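Local coordinates for protein probable LacI-family transcriptional regulator (Corynebacterium glutamicum ATCC 13032, PDB 3BIL) that probably binds cis-regulatory DNA as a transcription factor of the LacI family, through a helix-turn-helix domain joined to a periplasmic-binding-protein-like domain, at residues V266-I274 / I328-S336. Residues are numbered along the deposited sequence; the frame is centred on the assembly and turned at random.
Sequences VIGKDVSVI and IHRESIINS
The hydroxyl of S332 is held twice: OG donates to V273 O at 2.8 Å, meeting that carbonyl at a C=O...O angle of 146° and tilted from its plane, and it also accepts from T290 N in the loop before strand 291-293. A chi1 of 51° sets OG between its own backbone N and carbonyl carbon, where it reaches V273 O. S332 O makes the second link to V273, since V273 N donates to it at 2.8 Å with an N-H...O angle of 152°. S332 thus pairs with both backbone polar groups of V273, one through its main chain and one through its side chain. Two residues on, I334 N donates to S272 OG at 3.1 Å; here the tail supplies the amide and the serine hydroxyl on the strand accepts. Apolar contacts flank these bonds. I267 CG2 lies 3.5 Å from S332 CB, while the side chains of I274 and I333 cross at a slant, meeting at their CD1 atoms, both also touching L179 of helix 169-181. G268 CA lies 3.8 Å from S332 CA, a close backbone approach at a positive phi. By these bonds the C-terminal tail, after strand 322-328, fastens to the start of strand 272-276, in the C-terminal subdomain of the periplasmic-binding-protein fold of LacI-family regulators.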
ATOM      1  N   VAL A 266       5.781  16.487 -18.110  1.00 36.03           N
ATOM      2  CA  VAL A 266       5.673  15.088 -18.530  1.00 34.67           C
ATOM      3  C   VAL A 266       6.981  14.351 -18.211  1.00 31.54           C
ATOM      4  O   VAL A 266       8.014  14.618 -18.819  1.00 32.73           O
ATOM      5  CB  VAL A 266       5.321  14.940 -20.063  1.00 39.08           C
ATOM      6  CG1 VAL A 266       4.921  13.473 -20.418  1.00 38.55           C
ATOM      7  CG2 VAL A 266       4.204  15.890 -20.466  1.00 34.40           C
ATOM      8  N   ILE A 267       6.931  13.437 -17.242  1.00 27.07           N
ATOM      9  CA  ILE A 267       7.996  12.493 -17.019  1.00 25.34           C
ATOM     10  C   ILE A 267       8.319  11.699 -18.268  1.00 31.75           C
ATOM     11  O   ILE A 267       7.417  11.351 -19.045  1.00 36.50           O
ATOM     12  CB  ILE A 267       7.653  11.518 -15.900  1.00 23.64           C
ATOM     13  CG1 ILE A 267       7.413  12.330 -14.633  1.00 21.19           C
ATOM     14  CG2 ILE A 267       8.801  10.444 -15.759  1.00 17.88           C
ATOM     15  CD1 ILE A 267       7.308  11.572 -13.383  1.00 25.83           C
ATOM     16  N   GLY A 268       9.600  11.381 -18.450  1.00 33.28           N
ATOM     17  CA  GLY A 268      10.063  10.784 -19.703  1.00 32.97           C
ATOM     18  C   GLY A 268       9.960  11.697 -20.926  1.00 39.16           C
ATOM     19  O   GLY A 268      10.330  11.286 -22.018  1.00 46.47           O
ATOM     20  N   LYS A 269       9.482  12.931 -20.764  1.00 38.88           N
ATOM     21  CA  LYS A 269       9.463  13.909 -21.867  1.00 43.72           C
ATOM     22  C   LYS A 269      10.123  15.261 -21.484  1.00 45.26           C
ATOM     23  O   LYS A 269      11.019  15.743 -22.166  1.00 44.93           O
ATOM     24  CB  LYS A 269       8.023  14.076 -22.368  1.00 47.01           C
ATOM     25  CG  LYS A 269       7.758  15.203 -23.342  1.00 50.42           C
ATOM     26  CD  LYS A 269       7.456  14.717 -24.762  1.00 52.22           C
ATOM     27  CE  LYS A 269       7.493  15.906 -25.762  1.00 53.30           C
ATOM     28  NZ  LYS A 269       8.902  16.420 -26.003  1.00 51.97           N
ATOM     29  N   ASP A 270       9.712  15.857 -20.372  1.00 46.87           N
ATOM     30  CA  ASP A 270      10.227  17.172 -19.978  1.00 44.74           C
ATOM     31  C   ASP A 270      11.226  17.081 -18.835  1.00 43.77           C
ATOM     32  O   ASP A 270      11.938  18.030 -18.586  1.00 45.90           O
ATOM     33  CB  ASP A 270       9.082  18.095 -19.554  1.00 48.16           C
ATOM     34  CG  ASP A 270       8.147  18.430 -20.688  1.00 55.51           C
ATOM     35  OD1 ASP A 270       8.641  18.910 -21.748  1.00 59.71           O
ATOM     36  OD2 ASP A 270       6.916  18.219 -20.513  1.00 57.02           O
ATOM     37  N   VAL A 271      11.271  15.943 -18.144  1.00 37.94           N
ATOM     38  CA  VAL A 271      12.173  15.747 -17.030  1.00 30.82           C
ATOM     39  C   VAL A 271      12.378  14.238 -16.909  1.00 33.31           C
ATOM     40  O   VAL A 271      11.483  13.475 -17.290  1.00 34.31           O
ATOM     41  CB  VAL A 271      11.478  16.209 -15.775  1.00 31.52           C
ATOM     42  CG1 VAL A 271      10.224  15.281 -15.480  1.00 25.01           C
ATOM     43  CG2 VAL A 271      12.405  16.222 -14.611  1.00 26.36           C
ATOM     44  N   SER A 272      13.512  13.794 -16.363  1.00 26.95           N
ATOM     45  CA  SER A 272      13.747  12.376 -16.144  1.00 25.61           C
ATOM     46  C   SER A 272      13.464  11.988 -14.699  1.00 28.44           C
ATOM     47  O   SER A 272      13.782  12.746 -13.812  1.00 24.34           O
ATOM     48  CB  SER A 272      15.200  11.984 -16.483  1.00 21.43           C
ATOM     49  OG  SER A 272      15.480  12.248 -17.856  1.00 21.19           O
ATOM     50  N   VAL A 273      12.918  10.781 -14.464  1.00 28.05           N
ATOM     51  CA  VAL A 273      12.730  10.294 -13.101  1.00 24.68           C
ATOM     52  C   VAL A 273      13.383   8.925 -12.907  1.00 25.63           C
ATOM     53  O   VAL A 273      13.297   8.069 -13.777  1.00 25.73           O
ATOM     54  CB  VAL A 273      11.222  10.252 -12.695  1.00 20.94           C
ATOM     55  CG1 VAL A 273      11.027   9.700 -11.266  1.00 19.15           C
ATOM     56  CG2 VAL A 273      10.653  11.632 -12.743  1.00 20.05           C
ATOM     57  N   ILE A 274      14.041   8.753 -11.766  1.00 23.31           N
ATOM     58  CA  ILE A 274      14.384   7.449 -11.262  1.00 27.60           C
ATOM     59  C   ILE A 274      13.659   7.236  -9.943  1.00 26.50           C
ATOM     60  O   ILE A 274      13.831   8.045  -9.028  1.00 24.97           O
ATOM     61  CB  ILE A 274      15.900   7.280 -10.990  1.00 27.20           C
ATOM     62  CG1 ILE A 274      16.736   7.699 -12.210  1.00 30.16           C
ATOM     63  CG2 ILE A 274      16.190   5.830 -10.571  1.00 21.77           C
ATOM     64  CD1 ILE A 274      16.700   6.738 -13.391  1.00 25.54           C
ATOM     65  N   ILE A 328      15.449  -1.732 -13.074  1.00 19.87           N
ATOM     66  CA  ILE A 328      14.454  -2.054 -14.056  1.00 20.23           C
ATOM     67  C   ILE A 328      14.363  -0.869 -15.043  1.00 21.20           C
ATOM     68  O   ILE A 328      13.833   0.187 -14.710  1.00 33.10           O
ATOM     69  CB  ILE A 328      13.068  -2.306 -13.368  1.00 23.38           C
ATOM     70  CG1 ILE A 328      13.192  -3.145 -12.093  1.00 28.37           C
ATOM     71  CG2 ILE A 328      12.054  -2.943 -14.318  1.00 28.59           C
ATOM     72  CD1 ILE A 328      13.898  -4.480 -12.215  1.00 27.02           C
ATOM     73  N   HIS A 329      14.874  -1.046 -16.241  1.00 20.74           N
ATOM     74  CA  HIS A 329      14.850   0.012 -17.245  0.50 25.48           C
ATOM     75  C   HIS A 329      13.479   0.074 -17.897  1.00 27.35           C
ATOM     76  O   HIS A 329      13.010  -0.894 -18.511  1.00 33.05           O
ATOM     77  CB  HIS A 329      15.961  -0.188 -18.296  0.50 28.60           C
ATOM     78  CG  HIS A 329      16.298   1.050 -19.080  0.50 32.40           C
ATOM     79  ND1 HIS A 329      17.458   1.171 -19.815  0.50 31.86           N
ATOM     80  CD2 HIS A 329      15.617   2.208 -19.258  0.50 31.46           C
ATOM     81  CE1 HIS A 329      17.477   2.349 -20.408  0.50 32.77           C
ATOM     82  NE2 HIS A 329      16.371   2.997 -20.087  0.50 31.29           N
ATOM     83  N   ARG A 330      12.824   1.220 -17.716  1.00 27.62           N
ATOM     84  CA  ARG A 330      11.537   1.450 -18.341  1.00 24.08           C
ATOM     85  C   ARG A 330      11.632   2.663 -19.245  1.00 28.93           C
ATOM     86  O   ARG A 330      12.545   2.705 -20.068  1.00 28.22           O
ATOM     87  CB  ARG A 330      10.450   1.575 -17.335  1.00 24.98           C
ATOM     88  CG  ARG A 330      10.341   0.352 -16.445  1.00 26.52           C
ATOM     89  CD  ARG A 330       8.874   0.211 -16.013  1.00 23.47           C
ATOM     90  NE  ARG A 330       8.701  -0.879 -15.066  1.00 18.51           N
ATOM     91  CZ  ARG A 330       8.529  -0.749 -13.771  1.00 19.41           C
ATOM     92  NH1 ARG A 330       8.458   0.454 -13.212  1.00 27.84           N
ATOM     93  NH2 ARG A 330       8.391  -1.833 -13.032  1.00 21.95           N
ATOM     94  N   GLU A 331      10.734   3.641 -19.129  1.00 32.29           N
ATOM     95  CA  GLU A 331      10.798   4.771 -20.075  1.00 36.82           C
ATOM     96  C   GLU A 331      10.824   6.225 -19.533  1.00 38.95           C
ATOM     97  O   GLU A 331      10.366   7.144 -20.216  1.00 39.94           O
ATOM     98  CB  GLU A 331       9.714   4.620 -21.138  1.00 44.85           C
ATOM     99  CG  GLU A 331      10.186   3.880 -22.399  1.00 56.69           C
ATOM    100  CD  GLU A 331       9.719   2.416 -22.476  1.00 61.03           C
ATOM    101  OE1 GLU A 331      10.528   1.561 -22.939  1.00 64.07           O
ATOM    102  OE2 GLU A 331       8.549   2.135 -22.088  1.00 60.26           O
ATOM    103  N   SER A 332      11.385   6.447 -18.342  1.00 36.00           N
ATOM    104  CA  SER A 332      11.348   7.780 -17.724  1.00 29.66           C
ATOM    105  C   SER A 332      12.667   8.608 -17.797  1.00 35.65           C
ATOM    106  O   SER A 332      12.842   9.566 -17.039  1.00 37.98           O
ATOM    107  CB  SER A 332      10.860   7.656 -16.287  1.00 28.22           C
ATOM    108  OG  SER A 332      11.562   6.673 -15.553  1.00 28.03           O
ATOM    109  N   ILE A 333      13.571   8.244 -18.712  1.00 34.85           N
ATOM    110  CA  ILE A 333      14.815   8.955 -18.951  1.00 35.10           C
ATOM    111  C   ILE A 333      14.799   9.514 -20.372  1.00 37.98           C
ATOM    112  O   ILE A 333      14.711   8.754 -21.326  1.00 38.90           O
ATOM    113  CB  ILE A 333      16.029   8.007 -18.881  1.00 35.37           C
ATOM    114  CG1 ILE A 333      16.049   7.165 -17.590  1.00 33.84           C
ATOM    115  CG2 ILE A 333      17.327   8.775 -19.108  1.00 35.94           C
ATOM    116  CD1 ILE A 333      16.029   7.938 -16.328  1.00 29.66           C
ATOM    117  N   ILE A 334      14.890  10.835 -20.503  1.00 42.44           N
ATOM    118  CA  ILE A 334      15.088  11.502 -21.797  1.00 44.45           C
ATOM    119  C   ILE A 334      16.477  11.229 -22.362  1.00 50.90           C
ATOM    120  O   ILE A 334      17.445  11.135 -21.619  1.00 50.15           O
ATOM    121  CB  ILE A 334      14.983  13.032 -21.658  1.00 41.67           C
ATOM    122  CG1 ILE A 334      13.617  13.436 -21.118  1.00 45.14           C
ATOM    123  CG2 ILE A 334      15.156  13.717 -22.997  1.00 39.13           C
ATOM    124  CD1 ILE A 334      13.624  13.691 -19.676  1.00 46.52           C
ATOM    125  N   ASN A 335      16.575  11.100 -23.682  1.00 58.40           N
ATOM    126  CA  ASN A 335      17.866  11.255 -24.334  1.00 60.21           C
ATOM    127  C   ASN A 335      18.132  12.676 -24.888  1.00 63.52           C
ATOM    128  O   ASN A 335      17.480  13.112 -25.849  1.00 61.94           O
ATOM    129  CB  ASN A 335      18.104  10.204 -25.405  1.00 59.15           C
ATOM    130  CG  ASN A 335      19.577  10.054 -25.707  1.00 60.79           C
ATOM    131  OD1 ASN A 335      19.992   9.893 -26.854  1.00 61.29           O
ATOM    132  ND2 ASN A 335      20.388  10.153 -24.668  1.00 60.51           N
ATOM    133  N   SER A 336      19.102  13.373 -24.278  1.00 66.65           N
ATOM    134  CA  SER A 336      19.539  14.716 -24.703  1.00 68.42           C
ATOM    135  C   SER A 336      20.745  14.748 -25.664  1.00 69.48           C
ATOM    136  O   SER A 336      21.761  14.077 -25.450  1.00 71.36           O
ATOM    137  CB  SER A 336      19.826  15.580 -23.478  1.00 67.70           C
ATOM    138  OG  SER A 336      18.628  15.772 -22.754  1.00 67.25           O
TER